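Local coordinates for protein tyrosyl-tRNA synthetase (Pyrococcus horikoshii, PDB 2CYC) that activates tyrosine with ATP and then transfers it to the acceptor end of tRNA(Tyr), working as a homodimeric class I aminoacyl-tRNA synthetase, at residues L227-P232 against R285-V289. Sequence-based numbering, arbitrary orientation.
Sequences LGLQEP and RYNPV
The loop ahead of helix 240-250, at residues 227-232, meets the residues leading into helix 288-297, with the Tyr286 ring set between Leu227 and Pro232. CG of Tyr286 stands anti to the backbone N (chi1 -174°), which carries the ring in among the loop residues. Leu227 CD1 lies over one face in a CH-pi contact, 4.2 Å from the ring centroid, while Pro232 CG comes in obliquely at 3.4 Å from Tyr286 CE1. Tyr286 OH donates to a water over 2.5 Å, and that water donates hydrogen bonds to Gly228 O at 2.7 Å and to Gln230 O; three hydrogen bonds hold it between the hydroxyl and the two carbonyls. In the class I synthetase fold this loop runs close to the KMSKS motif: Gln230 OE1 hydrogen-bonds Ser255 OG of that motif, and NE2 hydrogen-bonds Met250 O just before it. A phenylalanine in place of Tyr286 would probably leave the water without its hydroxyl donor. Pro288, in the first turn of the helix after the N-cap Asn287, rests its ring against the Gly228 carbonyl in a van der Waals contact, CB 3.2 Å from Gly228 O, and packs on Leu229 CD2 at 4.1 Å from the same CB. Farther along the same helix, Asp291 OD1 and Trp292 NE1 hydrogen-bond Leu227 N and O respectively.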
ATOM      1  N   LEU A 227      13.841 -19.083  23.082  1.00 25.70           N
ATOM      2  CA  LEU A 227      15.191 -18.717  22.662  1.00 23.84           C
ATOM      3  C   LEU A 227      15.854 -19.821  21.858  1.00 26.18           C
ATOM      4  O   LEU A 227      15.527 -20.999  22.016  1.00 22.38           O
ATOM      5  CB  LEU A 227      16.068 -18.441  23.883  1.00 22.25           C
ATOM      6  CG  LEU A 227      15.723 -17.220  24.727  1.00 27.64           C
ATOM      7  CD1 LEU A 227      16.584 -17.210  25.984  1.00 27.98           C
ATOM      8  CD2 LEU A 227      15.928 -15.947  23.896  1.00 22.60           C
ATOM      9  N   GLY A 228      16.776 -19.432  20.982  1.00 24.92           N
ATOM     10  CA  GLY A 228      17.524 -20.415  20.225  1.00 23.39           C
ATOM     11  C   GLY A 228      18.494 -21.020  21.238  1.00 21.03           C
ATOM     12  O   GLY A 228      18.705 -20.443  22.299  1.00 19.84           O
ATOM     13  N   LEU A 229      19.098 -22.163  20.923  1.00 23.29           N
ATOM     14  CA  LEU A 229      20.010 -22.820  21.858  1.00 24.30           C
ATOM     15  C   LEU A 229      21.453 -22.315  21.841  1.00 27.92           C
ATOM     16  O   LEU A 229      22.253 -22.713  22.685  1.00 26.77           O
ATOM     17  CB  LEU A 229      20.000 -24.327  21.599  1.00 19.79           C
ATOM     18  CG  LEU A 229      18.628 -24.993  21.749  1.00 25.91           C
ATOM     19  CD1 LEU A 229      18.685 -26.441  21.283  1.00 19.96           C
ATOM     20  CD2 LEU A 229      18.177 -24.904  23.200  1.00 18.51           C
ATOM     21  N   GLN A 230      21.778 -21.431  20.899  1.00 28.82           N
ATOM     22  CA  GLN A 230      23.139 -20.908  20.772  1.00 30.24           C
ATOM     23  C   GLN A 230      23.573 -19.975  21.904  1.00 32.68           C
ATOM     24  O   GLN A 230      22.742 -19.311  22.528  1.00 30.49           O
ATOM     25  CB  GLN A 230      23.304 -20.180  19.427  1.00 28.08           C
ATOM     26  CG  GLN A 230      22.628 -18.801  19.336  1.00 30.05           C
ATOM     27  CD  GLN A 230      21.120 -18.876  19.143  1.00 32.29           C
ATOM     28  OE1 GLN A 230      20.586 -19.888  18.671  1.00 30.64           O
ATOM     29  NE2 GLN A 230      20.428 -17.795  19.484  1.00 26.39           N
ATOM     30  N   GLU A 231      24.880 -19.924  22.167  1.00 35.69           N
ATOM     31  CA  GLU A 231      25.381 -19.047  23.217  1.00 41.21           C
ATOM     32  C   GLU A 231      25.277 -17.610  22.724  1.00 37.14           C
ATOM     33  O   GLU A 231      25.383 -17.349  21.526  1.00 40.86           O
ATOM     34  CB  GLU A 231      26.835 -19.378  23.581  1.00 46.88           C
ATOM     35  CG  GLU A 231      27.858 -19.105  22.493  1.00 61.87           C
ATOM     36  CD  GLU A 231      29.111 -18.424  23.036  1.00 70.91           C
ATOM     37  OE1 GLU A 231      29.663 -18.895  24.058  1.00 65.84           O
ATOM     38  OE2 GLU A 231      29.546 -17.417  22.435  1.00 77.82           O
ATOM     39  N   PRO A 232      25.062 -16.659  23.645  1.00 36.56           N
ATOM     40  CA  PRO A 232      24.933 -15.232  23.323  1.00 39.23           C
ATOM     41  C   PRO A 232      26.173 -14.663  22.637  1.00 43.66           C
ATOM     42  O   PRO A 232      27.272 -15.192  22.788  1.00 42.26           O
ATOM     43  CB  PRO A 232      24.707 -14.583  24.686  1.00 39.98           C
ATOM     44  CG  PRO A 232      24.201 -15.710  25.547  1.00 40.48           C
ATOM     45  CD  PRO A 232      25.023 -16.868  25.100  1.00 35.85           C
ATOM     46  N   ARG A 285      19.309 -16.614  34.680  1.00 34.91           N
ATOM     47  CA  ARG A 285      18.868 -15.364  34.051  1.00 37.15           C
ATOM     48  C   ARG A 285      18.746 -15.540  32.530  1.00 36.65           C
ATOM     49  O   ARG A 285      17.721 -15.210  31.933  1.00 33.72           O
ATOM     50  CB  ARG A 285      19.863 -14.245  34.363  1.00 46.54           C
ATOM     51  CG  ARG A 285      19.642 -12.954  33.586  1.00 57.50           C
ATOM     52  CD  ARG A 285      20.891 -12.076  33.663  1.00 70.50           C
ATOM     53  NE  ARG A 285      20.803 -10.855  32.863  1.00 74.13           N
ATOM     54  CZ  ARG A 285      19.991  -9.838  33.133  1.00 79.80           C
ATOM     55  NH1 ARG A 285      19.987  -8.770  32.346  1.00 80.79           N
ATOM     56  NH2 ARG A 285      19.186  -9.887  34.189  1.00 79.09           N
ATOM     57  N   TYR A 286      19.806 -16.042  31.904  1.00 30.44           N
ATOM     58  CA  TYR A 286      19.796 -16.287  30.468  1.00 32.29           C
ATOM     59  C   TYR A 286      20.230 -17.737  30.293  1.00 32.19           C
ATOM     60  O   TYR A 286      21.410 -18.073  30.424  1.00 31.74           O
ATOM     61  CB  TYR A 286      20.747 -15.339  29.727  1.00 28.10           C
ATOM     62  CG  TYR A 286      20.633 -15.502  28.234  1.00 28.28           C
ATOM     63  CD1 TYR A 286      21.218 -16.589  27.593  1.00 23.93           C
ATOM     64  CD2 TYR A 286      19.858 -14.627  27.473  1.00 26.15           C
ATOM     65  CE1 TYR A 286      21.033 -16.815  26.238  1.00 21.69           C
ATOM     66  CE2 TYR A 286      19.665 -14.843  26.105  1.00 24.99           C
ATOM     67  CZ  TYR A 286      20.255 -15.941  25.499  1.00 27.45           C
ATOM     68  OH  TYR A 286      20.061 -16.186  24.161  1.00 27.02           O
ATOM     69  N   ASN A 287      19.264 -18.590  29.986  1.00 28.21           N
ATOM     70  CA  ASN A 287      19.522 -20.006  29.808  1.00 26.99           C
ATOM     71  C   ASN A 287      18.476 -20.585  28.856  1.00 26.80           C
ATOM     72  O   ASN A 287      17.338 -20.846  29.251  1.00 23.44           O
ATOM     73  CB  ASN A 287      19.437 -20.669  31.189  1.00 25.49           C
ATOM     74  CG  ASN A 287      19.894 -22.114  31.189  1.00 28.38           C
ATOM     75  OD1 ASN A 287      20.495 -22.581  32.165  1.00 33.03           O
ATOM     76  ND2 ASN A 287      19.598 -22.835  30.117  1.00 20.70           N
ATOM     77  N   PRO A 288      18.850 -20.785  27.584  1.00 25.79           N
ATOM     78  CA  PRO A 288      17.920 -21.333  26.594  1.00 25.13           C
ATOM     79  C   PRO A 288      17.283 -22.650  27.028  1.00 26.32           C
ATOM     80  O   PRO A 288      16.096 -22.888  26.790  1.00 23.94           O
ATOM     81  CB  PRO A 288      18.793 -21.486  25.353  1.00 27.24           C
ATOM     82  CG  PRO A 288      19.773 -20.343  25.510  1.00 30.11           C
ATOM     83  CD  PRO A 288      20.141 -20.436  26.963  1.00 22.72           C
ATOM     84  N   VAL A 289      18.068 -23.501  27.679  1.00 23.28           N
ATOM     85  CA  VAL A 289      17.540 -24.776  28.112  1.00 22.53           C
ATOM     86  C   VAL A 289      16.455 -24.619  29.172  1.00 24.22           C
ATOM     87  O   VAL A 289      15.404 -25.261  29.074  1.00 23.44           O
ATOM     88  CB  VAL A 289      18.648 -25.707  28.646  1.00 26.52           C
ATOM     89  CG1 VAL A 289      18.023 -27.004  29.146  1.00 18.51           C
ATOM     90  CG2 VAL A 289      19.662 -26.004  27.537  1.00 23.76           C
TER
HETATM   91  O   HOH W   1      20.360 -18.379  22.986  1.00 29.99           O